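Local coordinates for amino acid ABC transporter, periplasmic amino acid-binding protein (Brucella ovis, PDB 4Z9N) that binds glutathione between its two lobes and, as a family 3 periplasmic solute-binding protein, probably delivers such a solute to an ABC transporter, at residues 171-176 against 193-198; 25-30 against 164-169; 183-188 against 201-206. One frame throughout, in Å; residues are numbered along the deposited sequence.

Contact 1 of 3, residues 171-176 against 193-198; sequences AAYDSG and LALANP
Tyr173 meets Leu195 where helix 166-174 runs out against the loop that joins helix 185-192 to strand 201-203, on the outer part of one lobe of a two-lobed periplasmic binding protein. The methyl CD1 of Leu195 comes to the edge of the phenol ring, in its plane, 3.5 Å from Tyr173 CE2, and the two side chains stand about perpendicular to each other. With CG anti to the backbone N (chi1 170°), the CD2–CE2 edge of Tyr173 is turned toward this methyl. The Tyr173 hydroxyl goes on to a hydrogen bond with ND1 of His201, whose ring also touches Leu195, so the tyrosine is held at both its apolar edge and its polar end.

Asp174, one residue on, points directly at the loop. Its carboxylate lies beside Leu195, the two side chains running antiparallel, with Asp174 OD2 3.7 Å from Leu195 CB. One carboxylate oxygen holds a loop amide directly, the other through a water. Asp174 OD2 accepts from Ala196 N at 2.9 Å in a nearly straight bond (164°), met on its syn side and a little out of the carboxylate plane. Asp174 OD1 instead receives a proton from a water at 2.6 Å, and that water in turn accepts from Asn197 N at 3.0 Å. These two successive loop amides, one direct and one bridged, fix the rotation of the carboxylate and probably favour its charged form, in spite of the nearby C-terminal end of the helix.

The helix then closes in a Schellman motif. Gly176 takes positive phi, where a CB would press on the carbonyl O of Ser175, and its N bonds back to Tyr173 O at 3.1 Å.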
loop_
_atom_site.group_PDB
_atom_site.type_symbol
_atom_site.label_atom_id
_atom_site.label_comp_id
_atom_site.label_asym_id
_atom_site.label_seq_id
_atom_site.Cartn_x
_atom_site.Cartn_y
_atom_site.Cartn_z
ATOM N N ALA D 171 -21.601 -8.065 26.349
ATOM C CA ALA D 171 -22.503 -8.154 27.495
ATOM C C ALA D 171 -21.751 -7.912 28.803
ATOM O O ALA D 171 -22.263 -7.251 29.711
ATOM C CB ALA D 171 -23.207 -9.502 27.522
ATOM N N ALA D 172 -20.532 -8.436 28.888
ATOM C CA ALA D 172 -19.723 -8.313 30.098
ATOM C C ALA D 172 -19.277 -6.872 30.338
ATOM O O ALA D 172 -19.165 -6.429 31.486
ATOM C CB ALA D 172 -18.524 -9.219 30.012
ATOM N N TYR D 173 -19.010 -6.153 29.251
ATOM C CA TYR D 173 -18.656 -4.741 29.333
ATOM C C TYR D 173 -19.865 -3.894 29.737
ATOM O O TYR D 173 -19.777 -3.063 30.642
ATOM C CB TYR D 173 -18.098 -4.244 27.996
ATOM C CG TYR D 173 -17.923 -2.741 27.926
ATOM C CD1 TYR D 173 -16.983 -2.091 28.718
ATOM C CD2 TYR D 173 -18.693 -1.975 27.058
ATOM C CE1 TYR D 173 -16.828 -0.717 28.657
ATOM C CE2 TYR D 173 -18.537 -0.610 26.983
ATOM C CZ TYR D 173 -17.610 0.019 27.781
ATOM O OH TYR D 173 -17.475 1.388 27.706
ATOM N N ASP D 174 -20.982 -4.103 29.051
ATOM C CA ASP D 174 -22.164 -3.273 29.266
ATOM C C ASP D 174 -22.736 -3.479 30.663
ATOM O O ASP D 174 -23.242 -2.540 31.289
ATOM C CB ASP D 174 -23.228 -3.578 28.209
ATOM C CG ASP D 174 -24.131 -2.391 27.943
ATOM O OD1 ASP D 174 -23.791 -1.289 28.425
ATOM O OD2 ASP D 174 -25.150 -2.549 27.236
ATOM N N SER D 175 -22.645 -4.707 31.156
ATOM C CA SER D 175 -23.208 -5.046 32.460
ATOM C C SER D 175 -22.362 -4.452 33.580
ATOM O O SER D 175 -22.805 -4.356 34.724
ATOM C CB SER D 175 -23.299 -6.557 32.623
ATOM O OG SER D 175 -22.001 -7.105 32.775
ATOM N N GLY D 176 -21.138 -4.060 33.245
ATOM C CA GLY D 176 -20.241 -3.482 34.226
ATOM C C GLY D 176 -19.285 -4.488 34.838
ATOM O O GLY D 176 -18.475 -4.138 35.693
ATOM N N LEU D 193 -22.782 1.407 19.504
ATOM C CA LEU D 193 -24.155 1.550 19.019
ATOM C C LEU D 193 -25.051 0.370 19.396
ATOM O O LEU D 193 -26.274 0.443 19.254
ATOM C CB LEU D 193 -24.163 1.735 17.504
ATOM C CG LEU D 193 -23.713 3.114 17.018
ATOM C CD1 LEU D 193 -23.585 3.118 15.510
ATOM C CD2 LEU D 193 -24.683 4.203 17.474
ATOM N N ALA D 194 -24.452 -0.707 19.891
ATOM C CA ALA D 194 -25.222 -1.906 20.225
ATOM C C ALA D 194 -25.484 -2.002 21.719
ATOM O O ALA D 194 -26.153 -2.922 22.185
ATOM C CB ALA D 194 -24.493 -3.160 19.732
ATOM N N LEU D 195 -24.956 -1.044 22.471
ATOM C CA LEU D 195 -25.030 -1.087 23.924
ATOM C C LEU D 195 -26.339 -0.458 24.393
ATOM O O LEU D 195 -27.023 0.216 23.623
ATOM C CB LEU D 195 -23.829 -0.373 24.539
ATOM C CG LEU D 195 -22.472 -0.949 24.105
ATOM C CD1 LEU D 195 -21.347 -0.309 24.876
ATOM C CD2 LEU D 195 -22.454 -2.465 24.304
ATOM N N ALA D 196 -26.678 -0.683 25.659
ATOM C CA ALA D 196 -27.952 -0.208 26.202
ATOM C C ALA D 196 -28.081 1.308 26.093
ATOM O O ALA D 196 -29.112 1.815 25.649
ATOM C CB ALA D 196 -28.104 -0.647 27.646
ATOM N N ASN D 197 -27.036 2.027 26.494
ATOM C CA ASN D 197 -27.015 3.490 26.404
ATOM C C ASN D 197 -25.742 4.011 25.730
ATOM O O ASN D 197 -24.818 4.455 26.415
ATOM C CB ASN D 197 -27.139 4.115 27.791
ATOM C CG ASN D 197 -28.428 3.747 28.484
ATOM O OD1 ASN D 197 -29.475 4.341 28.225
ATOM N ND2 ASN D 197 -28.366 2.745 29.354
ATOM N N PRO D 198 -25.707 3.983 24.389
ATOM C CA PRO D 198 -24.518 4.370 23.620
ATOM C C PRO D 198 -23.891 5.692 24.068
ATOM O O PRO D 198 -22.671 5.771 24.137
ATOM C CB PRO D 198 -25.062 4.478 22.193
ATOM C CG PRO D 198 -26.149 3.452 22.160
ATOM C CD PRO D 198 -26.807 3.552 23.505
HETATM O O HOH W 1 -24.726 1.055 28.052
#

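Contact 2 of 3, residues 25-30 against 164-169; sequences VNTGLL and EKIEEA. With GSH (glutathione), chain U.
Thr27 OG1 donates the shortest polar bond here, 2.6 Å to O31 of the glycyl carboxylate of glutathione, and Thr27 OG1 also lies 3.9 Å from the branch methyl CG2 of Ile166 on the facing segment. A chi1 of 61° turns OG1 toward the ligand carboxylate, while the threonine methyl CG2 also approaches O31. Asn26, just before it, uses both ends of its amide. Its ND2 gives a bent hydrogen bond (144°) to the ligand carbonyl oxygen O2 at 2.8 Å and another to OD1 of Asn88, and its OD1 accepts from Gly28 N at 2.9 Å, nearly straight and in the carbonyl plane on a lone pair. This last bond is an Asx turn, and it fixes the rotation of the amide, leaving ND2 toward O2.

Segment 25-30 leads out of strand 21-25 of one lobe into a loop, whereas Ile166 begins a helix of the other; the ligand lies in the cleft between them, the ligand-clasping design of periplasmic binding proteins. From the helix side Ile166 contributes van der Waals contact only. Its chain extends with CG1 anti to the backbone N (chi1 -172°), bringing CD1 to 3.7 Å from the ligand nitrogen N3 and 3.8 Å from the sulfur SG2. Gly28 O stays looser, 4.4 Å from Ile166 CD1. Leu29 CD2 comes to the ligand sulfur SG2 at 4.1 Å. Ile166 also rests on Tyr181 of strand 180-182. Just ahead of it, at the N-cap position, Lys165 N makes a weak bond to OE1 of Glu168.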
loop_
_atom_site.group_PDB
_atom_site.type_symbol
_atom_site.label_atom_id
_atom_site.label_comp_id
_atom_site.label_asym_id
_atom_site.label_seq_id
_atom_site.Cartn_x
_atom_site.Cartn_y
_atom_site.Cartn_z
ATOM N N VAL D 25 -17.047 -12.962 6.349
ATOM C CA VAL D 25 -17.345 -11.666 6.962
ATOM C C VAL D 25 -17.539 -11.807 8.468
ATOM O O VAL D 25 -17.435 -12.904 9.018
ATOM C CB VAL D 25 -18.581 -10.998 6.314
ATOM C CG1 VAL D 25 -18.342 -10.739 4.828
ATOM C CG2 VAL D 25 -19.825 -11.855 6.492
ATOM N N ASN D 26 -17.823 -10.679 9.118
ATOM C CA ASN D 26 -17.995 -10.628 10.563
ATOM C C ASN D 26 -19.258 -11.384 10.991
ATOM O O ASN D 26 -20.168 -11.588 10.182
ATOM C CB ASN D 26 -18.059 -9.169 11.024
ATOM C CG ASN D 26 -17.634 -9.002 12.461
ATOM O OD1 ASN D 26 -18.390 -9.353 13.378
ATOM N ND2 ASN D 26 -16.436 -8.437 12.680
ATOM N N THR D 27 -19.321 -11.830 12.245
ATOM C CA THR D 27 -20.580 -12.401 12.733
ATOM C C THR D 27 -21.618 -11.295 12.944
ATOM O O THR D 27 -22.825 -11.545 12.900
ATOM C CB THR D 27 -20.400 -13.174 14.043
ATOM O OG1 THR D 27 -19.918 -12.282 15.049
ATOM C CG2 THR D 27 -19.410 -14.297 13.852
ATOM N N GLY D 28 -21.155 -10.080 13.197
ATOM C CA GLY D 28 -22.066 -8.977 13.441
ATOM C C GLY D 28 -21.423 -7.770 14.090
ATOM O O GLY D 28 -21.280 -7.705 15.316
ATOM N N LEU D 29 -21.052 -6.806 13.259
ATOM C CA LEU D 29 -20.389 -5.582 13.702
ATOM C C LEU D 29 -21.001 -4.404 12.953
ATOM O O LEU D 29 -20.832 -4.289 11.736
ATOM C CB LEU D 29 -18.873 -5.666 13.459
ATOM C CG LEU D 29 -18.058 -4.439 13.841
ATOM C CD1 LEU D 29 -18.259 -4.124 15.307
ATOM C CD2 LEU D 29 -16.572 -4.649 13.531
ATOM N N LEU D 30 -21.732 -3.550 13.672
ATOM C CA LEU D 30 -22.480 -2.468 13.035
ATOM C C LEU D 30 -21.544 -1.564 12.255
ATOM O O LEU D 30 -20.503 -1.153 12.762
ATOM C CB LEU D 30 -23.268 -1.656 14.070
ATOM C CG LEU D 30 -24.441 -2.387 14.726
ATOM C CD1 LEU D 30 -25.009 -1.600 15.903
ATOM C CD2 LEU D 30 -25.535 -2.679 13.699
ATOM N N GLU D 164 -14.476 -15.456 23.882
ATOM C CA GLU D 164 -14.431 -16.195 22.626
ATOM C C GLU D 164 -15.363 -15.626 21.565
ATOM O O GLU D 164 -15.153 -15.849 20.381
ATOM C CB GLU D 164 -14.778 -17.667 22.858
ATOM C CG GLU D 164 -13.842 -18.372 23.824
ATOM C CD GLU D 164 -12.394 -18.298 23.381
ATOM O OE1 GLU D 164 -12.093 -18.695 22.237
ATOM O OE2 GLU D 164 -11.559 -17.824 24.178
ATOM N N LYS D 165 -16.398 -14.912 21.994
ATOM C CA LYS D 165 -17.412 -14.392 21.080
ATOM C C LYS D 165 -17.674 -12.919 21.372
ATOM O O LYS D 165 -17.604 -12.493 22.519
ATOM C CB LYS D 165 -18.712 -15.195 21.199
ATOM C CG LYS D 165 -18.567 -16.661 20.839
ATOM C CD LYS D 165 -19.905 -17.373 20.892
ATOM C CE LYS D 165 -19.923 -18.559 19.938
ATOM N NZ LYS D 165 -21.056 -19.484 20.210
ATOM N N ILE D 166 -17.973 -12.139 20.341
ATOM C CA ILE D 166 -18.127 -10.701 20.540
ATOM C C ILE D 166 -19.347 -10.402 21.411
ATOM O O ILE D 166 -19.338 -9.428 22.172
ATOM C CB ILE D 166 -18.194 -9.944 19.197
ATOM C CG1 ILE D 166 -18.161 -8.427 19.430
ATOM C CG2 ILE D 166 -19.443 -10.310 18.405
ATOM C CD1 ILE D 166 -17.964 -7.601 18.161
ATOM N N GLU D 167 -20.390 -11.228 21.316
ATOM C CA GLU D 167 -21.615 -10.965 22.070
ATOM C C GLU D 167 -21.336 -11.084 23.557
ATOM O O GLU D 167 -21.855 -10.307 24.362
ATOM C CB GLU D 167 -22.737 -11.927 21.661
ATOM N N GLU D 168 -20.507 -12.067 23.902
ATOM C CA GLU D 168 -20.064 -12.285 25.268
ATOM C C GLU D 168 -19.270 -11.080 25.781
ATOM O O GLU D 168 -19.513 -10.590 26.890
ATOM C CB GLU D 168 -19.218 -13.557 25.345
ATOM C CG GLU D 168 -19.985 -14.830 25.014
ATOM C CD GLU D 168 -19.073 -16.036 24.814
ATOM O OE1 GLU D 168 -17.836 -15.849 24.710
ATOM O OE2 GLU D 168 -19.593 -17.172 24.746
ATOM N N ALA D 169 -18.325 -10.601 24.975
ATOM C CA ALA D 169 -17.553 -9.423 25.349
ATOM C C ALA D 169 -18.467 -8.209 25.561
ATOM O O ALA D 169 -18.336 -7.480 26.549
ATOM C CB ALA D 169 -16.490 -9.112 24.281
HETATM N N1 GSH U . -8.326 -6.143 13.630
HETATM C CA1 GSH U . -8.102 -7.047 14.759
HETATM C C1 GSH U . -7.507 -8.348 14.226
HETATM O O11 GSH U . -7.098 -9.217 15.046
HETATM O O12 GSH U . -7.431 -8.565 12.985
HETATM C CB1 GSH U . -9.408 -7.383 15.498
HETATM C CG1 GSH U . -10.381 -8.053 14.510
HETATM C CD1 GSH U . -11.564 -8.615 15.291
HETATM O OE1 GSH U . -11.870 -9.766 15.227
HETATM N N2 GSH U . -12.325 -7.704 16.112
HETATM C CA2 GSH U . -13.434 -8.248 16.874
HETATM C C2 GSH U . -14.530 -8.829 15.968
HETATM O O2 GSH U . -14.647 -8.561 14.816
HETATM C CB2 GSH U . -13.955 -7.212 17.876
HETATM S SG2 GSH U . -14.811 -5.834 17.062
HETATM N N3 GSH U . -15.423 -9.793 16.576
HETATM C CA3 GSH U . -16.471 -10.391 15.795
HETATM C C3 GSH U . -16.385 -11.909 15.952
HETATM O O31 GSH U . -17.349 -12.612 15.549
HETATM O O32 GSH U . -15.358 -12.453 16.462
#

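Contact 3 of 3, residues 183-188 against 201-206; sequences TDQSSL and HVILPE. With GSH (glutathione), chain U.
Leu188 and Ile203 form the close part of this contact, where helix 185-192 lies against strand 201-203 in one lobe of the binding protein. Their side chains cross obliquely. Ile203 is directed toward helix 185-192 with CG1 beside its own backbone N (chi1 -60°), and its terminal methyl CD1 reaches Leu188 CB at 3.8 Å. The branch methyl CG2 of Ile203 meets CD1 of the leucine less closely, at 4.2 Å. No hydrogen bond joins the two segments, which hold together by methyl and methylene contacts alone.

Toward the start of the helix the fit becomes slacker. The side chain of Gln185, partly exposed, touches the isoleucine through aliphatic carbon only, its CG lying 4.3 Å from Ile203 CG2. Its backbone O is about as far from CD1 of the same isoleucine.

Thr183, Asp184 and Ser187 line the glutathione pocket. Asp184 stands at the N-cap position but makes no capping bond with its side chain; OD2 instead accepts from the ligand amino group N1 at 2.6 Å, a carboxylate–ammonium recognition like that in amino-acid-binding relatives. Three residues further along, the CB of Ser187 lies 3.5 Å from the thiol sulfur SG2, and OG1 of Thr183 is similarly near the adjoining carbon CB2.

Ile203 also packs on Tyr189 and Arg192 of the same helix, and Arg192 NH1 bonds to His201 O. Both segments are tied to strand 101-117 by backbone bonds, Thr183 to Gly113 and Gln185 to Gly111, Val202 to Ile116 and Leu204 to Phe114, so that this long strand lies between the helix start and the strand 201-203.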
loop_
_atom_site.group_PDB
_atom_site.type_symbol
_atom_site.label_atom_id
_atom_site.label_comp_id
_atom_site.label_asym_id
_atom_site.label_seq_id
_atom_site.Cartn_x
_atom_site.Cartn_y
_atom_site.Cartn_z
ATOM N N THR D 183 -10.608 -2.687 21.364
ATOM C CA THR D 183 -10.563 -3.241 20.014
ATOM C C THR D 183 -10.188 -2.099 19.066
ATOM O O THR D 183 -9.784 -1.022 19.520
ATOM C CB THR D 183 -11.912 -3.906 19.581
ATOM O OG1 THR D 183 -11.770 -4.442 18.257
ATOM C CG2 THR D 183 -13.057 -2.922 19.593
ATOM N N ASP D 184 -10.294 -2.331 17.760
ATOM C CA ASP D 184 -9.995 -1.278 16.782
ATOM C C ASP D 184 -10.938 -0.113 16.971
ATOM O O ASP D 184 -12.099 -0.305 17.346
ATOM C CB ASP D 184 -10.098 -1.834 15.370
ATOM C CG ASP D 184 -9.153 -2.982 15.159
ATOM O OD1 ASP D 184 -8.013 -2.866 15.651
ATOM O OD2 ASP D 184 -9.542 -4.003 14.543
ATOM N N GLN D 185 -10.456 1.100 16.726
ATOM C CA GLN D 185 -11.268 2.252 17.070
ATOM C C GLN D 185 -12.585 2.277 16.289
ATOM O O GLN D 185 -13.649 2.572 16.867
ATOM C CB GLN D 185 -10.489 3.543 16.832
ATOM C CG GLN D 185 -11.282 4.775 17.141
ATOM C CD GLN D 185 -10.555 6.023 16.711
ATOM O OE1 GLN D 185 -9.598 6.449 17.354
ATOM N NE2 GLN D 185 -10.965 6.581 15.582
ATOM N N SER D 186 -12.538 1.934 15.000
ATOM C CA SER D 186 -13.767 1.950 14.195
ATOM C C SER D 186 -14.733 0.906 14.719
ATOM O O SER D 186 -15.943 1.069 14.614
ATOM C CB SER D 186 -13.488 1.706 12.705
ATOM O OG SER D 186 -12.946 0.408 12.482
ATOM N N SER D 187 -14.193 -0.159 15.301
ATOM C CA SER D 187 -15.036 -1.213 15.846
ATOM C C SER D 187 -15.721 -0.745 17.133
ATOM O O SER D 187 -16.872 -1.117 17.410
ATOM C CB SER D 187 -14.206 -2.470 16.120
ATOM O OG SER D 187 -13.651 -2.983 14.916
ATOM N N LEU D 188 -14.999 0.043 17.930
ATOM C CA LEU D 188 -15.573 0.614 19.153
ATOM C C LEU D 188 -16.801 1.470 18.832
ATOM O O LEU D 188 -17.791 1.442 19.578
ATOM C CB LEU D 188 -14.522 1.429 19.919
ATOM C CG LEU D 188 -13.418 0.595 20.589
ATOM C CD1 LEU D 188 -12.312 1.485 21.122
ATOM C CD2 LEU D 188 -14.042 -0.232 21.717
ATOM N N HIS D 201 -20.901 6.229 26.648
ATOM C CA HIS D 201 -19.591 5.618 26.383
ATOM C C HIS D 201 -18.640 6.521 25.607
ATOM O O HIS D 201 -19.003 7.136 24.601
ATOM C CB HIS D 201 -19.782 4.288 25.652
ATOM C CG HIS D 201 -20.567 3.292 26.451
ATOM N ND1 HIS D 201 -19.969 2.361 27.278
ATOM C CD2 HIS D 201 -21.903 3.114 26.586
ATOM C CE1 HIS D 201 -20.906 1.641 27.871
ATOM N NE2 HIS D 201 -22.088 2.076 27.464
ATOM N N VAL D 202 -17.413 6.594 26.110
ATOM C CA VAL D 202 -16.397 7.469 25.566
ATOM C C VAL D 202 -15.241 6.641 25.036
ATOM O O VAL D 202 -14.763 5.744 25.721
ATOM C CB VAL D 202 -15.907 8.466 26.629
ATOM C CG1 VAL D 202 -14.726 9.275 26.095
ATOM C CG2 VAL D 202 -17.039 9.395 27.035
ATOM N N ILE D 203 -14.806 6.933 23.816
ATOM C CA ILE D 203 -13.571 6.347 23.293
ATOM C C ILE D 203 -12.426 7.261 23.700
ATOM O O ILE D 203 -12.422 8.453 23.362
ATOM C CB ILE D 203 -13.635 6.161 21.779
ATOM C CG1 ILE D 203 -14.796 5.235 21.404
ATOM C CG2 ILE D 203 -12.299 5.660 21.234
ATOM C CD1 ILE D 203 -15.080 5.179 19.901
ATOM N N LEU D 204 -11.474 6.717 24.449
ATOM C CA LEU D 204 -10.377 7.511 24.984
ATOM C C LEU D 204 -9.446 7.899 23.841
ATOM O O LEU D 204 -9.477 7.268 22.780
ATOM C CB LEU D 204 -9.630 6.746 26.088
ATOM C CG LEU D 204 -10.497 6.373 27.294
ATOM C CD1 LEU D 204 -9.773 5.469 28.265
ATOM C CD2 LEU D 204 -10.992 7.627 27.997
ATOM N N PRO D 205 -8.629 8.948 24.044
ATOM C CA PRO D 205 -7.835 9.475 22.929
ATOM C C PRO D 205 -6.732 8.541 22.428
ATOM O O PRO D 205 -6.391 8.603 21.249
ATOM C CB PRO D 205 -7.215 10.752 23.515
ATOM C CG PRO D 205 -8.026 11.073 24.727
ATOM C CD PRO D 205 -8.448 9.749 25.266
ATOM N N GLU D 206 -6.173 7.709 23.301
ATOM C CA GLU D 206 -4.980 6.933 22.941
ATOM C C GLU D 206 -5.218 5.891 21.842
ATOM O O GLU D 206 -6.200 5.142 21.869
ATOM C CB GLU D 206 -4.412 6.232 24.183
ATOM C CG GLU D 206 -3.666 7.152 25.161
ATOM C CD GLU D 206 -4.588 7.967 26.056
ATOM O OE1 GLU D 206 -5.817 7.741 26.036
ATOM O OE2 GLU D 206 -4.069 8.838 26.796
HETATM N N1 GSH U . -8.326 -6.143 13.630
HETATM C CA1 GSH U . -8.102 -7.047 14.759
HETATM C C1 GSH U . -7.507 -8.348 14.226
HETATM O O11 GSH U . -7.098 -9.217 15.046
HETATM O O12 GSH U . -7.431 -8.565 12.985
HETATM C CB1 GSH U . -9.408 -7.383 15.498
HETATM C CG1 GSH U . -10.381 -8.053 14.510
HETATM C CD1 GSH U . -11.564 -8.615 15.291
HETATM O OE1 GSH U . -11.870 -9.766 15.227
HETATM N N2 GSH U . -12.325 -7.704 16.112
HETATM C CA2 GSH U . -13.434 -8.248 16.874
HETATM C C2 GSH U . -14.530 -8.829 15.968
HETATM O O2 GSH U . -14.647 -8.561 14.816
HETATM C CB2 GSH U . -13.955 -7.212 17.876
HETATM S SG2 GSH U . -14.811 -5.834 17.062
HETATM N N3 GSH U . -15.423 -9.793 16.576
HETATM C CA3 GSH U . -16.471 -10.391 15.795
HETATM C C3 GSH U . -16.385 -11.909 15.952
HETATM O O31 GSH U . -17.349 -12.612 15.549
HETATM O O32 GSH U . -15.358 -12.453 16.462
#

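Contacts 1 and 3 both lie within a single lobe and interlock along the chain, whereas contact 2 spans the ligand cleft. All three are partly buried: contact 1 lies outermost, with Ala196 exposed, while contacts 2 and 3 sit nearer the chain centre, beside glutathione. Helix 166-174 serves contacts 1 and 2: its start faces glutathione, its end the outer loop. Contact 1 mixes an apolar edge with direct and water-bridged polar bonds. Contact 3 is wholly apolar between its segments, though segment 183-188 also lines the ligand pocket. Contact 2 buries the least surface, and glutathione mediates most of its interaction. Leu193 packs on Leu30 (contacts 1 and 2) and Leu29 on Ser187 (contacts 2 and 3).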